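PDB 4HTL: beta-glucoside kinase from Listeria monocytogenes, which catalyses the ATP-dependent phosphorylation of cellobiose to cellobiose-6'-phosphate and may also regulate transcription of the cellobiose uptake operon. Local coordinates for residues Asn231-Phe236 with Arg267-Glu272. Residues are numbered along the deposited sequence; the frame is centred on the assembly and turned at random.
Sequences NLIYLF and RDTIIE
One face of the Tyr-234 ring receives the guanidinium of Arg-267 in a cation-pi contact, CZ lying 4.5 Å from the ring centroid and displaced toward the rim. The two planes are inclined by 52°, and NH1 comes closest, 3.5 Å from both CD2 and CE2 of Tyr-234, while at the edge of the guanidinium, in its plane, sits a water. The pair illustrates how, in the actin-like ATPase fold of ROK kinases, the C-terminal end of helix 212-236 is tied to the loop leading into edge strand 270-273. The bend of the arginine chain at chi3 (55°) carries its head across the helix end, where NE, CZ and NH2 run past Ile-233 CG2, NH2 nearest at 3.5 Å. Deeper in, the loop residue Thr-269, just before the strand, sets OG1 in van der Waals contact with both branches of Ile-233, 3.5 Å from CG1 and from CG2; the hydroxyl's hydrogen bond is with Leu-266 O. Met-261 of helix 253-261 also packs on Ile-233. On the dimer side, Tyr-158 of the second subunit stacks with Tyr-234, and Arg-152 of that subunit hydrogen-bonds to Arg-267 O. The edge water completes the link, accepting from Arg-267 NH1 at 2.8 Å and donating to Tyr-234 O at 2.7 Å.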
loop_
_atom_site.group_PDB
_atom_site.type_symbol
_atom_site.label_atom_id
_atom_site.label_comp_id
_atom_site.label_asym_id
_atom_site.label_seq_id
_atom_site.Cartn_x
_atom_site.Cartn_y
_atom_site.Cartn_z
ATOM N N ASN A 231 3.746 -8.414 -1.151
ATOM C CA ASN A 231 3.088 -7.434 -0.309
ATOM C C ASN A 231 2.355 -6.379 -1.161
ATOM O O ASN A 231 1.204 -5.995 -0.872
ATOM C CB ASN A 231 4.084 -6.672 0.570
ATOM C CG ASN A 231 4.613 -7.481 1.769
ATOM O OD1 ASN A 231 4.023 -8.472 2.174
ATOM N ND2 ASN A 231 5.691 -6.949 2.395
ATOM N N LEU A 232 3.066 -5.815 -2.137
ATOM C CA LEU A 232 2.487 -4.770 -2.979
ATOM C C LEU A 232 1.252 -5.227 -3.758
ATOM O O LEU A 232 0.288 -4.468 -3.929
ATOM C CB LEU A 232 3.538 -4.218 -3.950
ATOM C CG LEU A 232 4.692 -3.410 -3.372
ATOM C CD1 LEU A 232 5.770 -3.151 -4.409
ATOM C CD2 LEU A 232 4.291 -2.160 -2.588
ATOM N N ILE A 233 1.326 -6.429 -4.295
ATOM C CA ILE A 233 0.252 -7.018 -5.092
ATOM C C ILE A 233 -1.026 -7.123 -4.252
ATOM O O ILE A 233 -2.066 -6.627 -4.644
ATOM C CB ILE A 233 0.673 -8.385 -5.662
ATOM C CG1 ILE A 233 1.676 -8.151 -6.804
ATOM C CG2 ILE A 233 -0.534 -9.223 -6.127
ATOM C CD1 ILE A 233 2.448 -9.386 -7.185
ATOM N N TYR A 234 -0.885 -7.645 -3.042
ATOM C CA TYR A 234 -2.058 -7.855 -2.169
ATOM C C TYR A 234 -2.597 -6.526 -1.605
ATOM O O TYR A 234 -3.784 -6.352 -1.433
ATOM C CB TYR A 234 -1.743 -8.912 -1.082
ATOM C CG TYR A 234 -1.824 -10.302 -1.706
ATOM C CD1 TYR A 234 -0.721 -10.944 -2.188
ATOM C CD2 TYR A 234 -3.020 -10.964 -1.775
ATOM C CE1 TYR A 234 -0.817 -12.188 -2.781
ATOM C CE2 TYR A 234 -3.145 -12.179 -2.380
ATOM C CZ TYR A 234 -2.026 -12.821 -2.851
ATOM O OH TYR A 234 -2.124 -14.028 -3.508
ATOM N N LEU A 235 -1.706 -5.576 -1.327
ATOM C CA LEU A 235 -2.129 -4.339 -0.775
ATOM C C LEU A 235 -2.846 -3.452 -1.813
ATOM O O LEU A 235 -3.942 -2.953 -1.553
ATOM C CB LEU A 235 -0.973 -3.585 -0.116
ATOM C CG LEU A 235 -0.333 -4.217 1.152
ATOM C CD1 LEU A 235 0.843 -3.382 1.660
ATOM C CD2 LEU A 235 -1.382 -4.399 2.168
ATOM N N PHE A 236 -2.193 -3.211 -2.954
ATOM C CA PHE A 236 -2.660 -2.239 -3.895
ATOM C C PHE A 236 -3.509 -2.827 -5.032
ATOM O O PHE A 236 -4.245 -2.090 -5.708
ATOM C CB PHE A 236 -1.439 -1.528 -4.559
ATOM C CG PHE A 236 -0.695 -0.601 -3.622
ATOM C CD1 PHE A 236 -1.190 0.670 -3.365
ATOM C CD2 PHE A 236 0.398 -1.044 -2.927
ATOM C CE1 PHE A 236 -0.547 1.528 -2.470
ATOM C CE2 PHE A 236 1.072 -0.181 -2.046
ATOM C CZ PHE A 236 0.574 1.088 -1.780
ATOM N N ARG A 267 -0.515 -13.569 -9.344
ATOM C CA ARG A 267 -1.925 -13.291 -9.122
ATOM C C ARG A 267 -2.453 -12.247 -10.067
ATOM O O ARG A 267 -3.022 -11.219 -9.656
ATOM C CB ARG A 267 -2.195 -12.954 -7.673
ATOM C CG ARG A 267 -3.661 -13.144 -7.353
ATOM C CD ARG A 267 -4.195 -12.232 -6.278
ATOM N NE ARG A 267 -3.965 -10.832 -6.540
ATOM C CZ ARG A 267 -4.305 -9.861 -5.702
ATOM N NH1 ARG A 267 -4.981 -10.163 -4.592
ATOM N NH2 ARG A 267 -3.991 -8.604 -5.989
ATOM N N ASP A 268 -2.188 -12.512 -11.348
ATOM C CA ASP A 268 -2.599 -11.688 -12.493
ATOM C C ASP A 268 -1.771 -10.399 -12.760
ATOM O O ASP A 268 -2.023 -9.676 -13.753
ATOM C CB ASP A 268 -4.085 -11.380 -12.443
ATOM C CG ASP A 268 -4.933 -12.632 -12.236
ATOM O OD1 ASP A 268 -4.899 -13.531 -13.117
ATOM O OD2 ASP A 268 -5.583 -12.724 -11.156
ATOM N N THR A 269 -0.879 -10.054 -11.851
ATOM C CA THR A 269 -0.104 -8.837 -11.978
ATOM C C THR A 269 0.922 -9.001 -13.055
ATOM O O THR A 269 1.615 -10.021 -13.095
ATOM C CB THR A 269 0.599 -8.519 -10.659
ATOM O OG1 THR A 269 -0.317 -8.670 -9.573
ATOM C CG2 THR A 269 1.192 -7.103 -10.640
ATOM N N ILE A 270 1.024 -7.987 -13.905
ATOM C CA ILE A 270 2.058 -7.939 -14.935
ATOM C C ILE A 270 3.272 -7.195 -14.380
ATOM O O ILE A 270 3.136 -6.129 -13.833
ATOM C CB ILE A 270 1.542 -7.250 -16.197
ATOM C CG1 ILE A 270 0.476 -8.145 -16.864
ATOM C CG2 ILE A 270 2.682 -6.946 -17.201
ATOM C CD1 ILE A 270 -0.361 -7.394 -17.883
ATOM N N ILE A 271 4.433 -7.850 -14.438
ATOM C CA ILE A 271 5.710 -7.221 -14.113
ATOM C C ILE A 271 6.528 -7.048 -15.381
ATOM O O ILE A 271 6.678 -7.972 -16.162
ATOM C CB ILE A 271 6.510 -7.905 -12.936
ATOM C CG1 ILE A 271 6.959 -9.311 -13.277
ATOM C CG2 ILE A 271 5.680 -7.890 -11.635
ATOM C CD1 ILE A 271 7.955 -9.937 -12.269
ATOM N N GLU A 272 7.094 -5.860 -15.550
ATOM C CA GLU A 272 7.921 -5.557 -16.712
ATOM C C GLU A 272 8.776 -4.344 -16.401
ATOM O O GLU A 272 8.584 -3.685 -15.385
ATOM C CB GLU A 272 7.080 -5.346 -17.995
ATOM C CG GLU A 272 6.101 -4.244 -17.930
ATOM C CD GLU A 272 5.256 -4.212 -19.209
ATOM O OE1 GLU A 272 5.857 -4.181 -20.282
ATOM O OE2 GLU A 272 4.001 -4.237 -19.123
HETATM O O HOH W 1 -5.246 -7.610 -3.366
#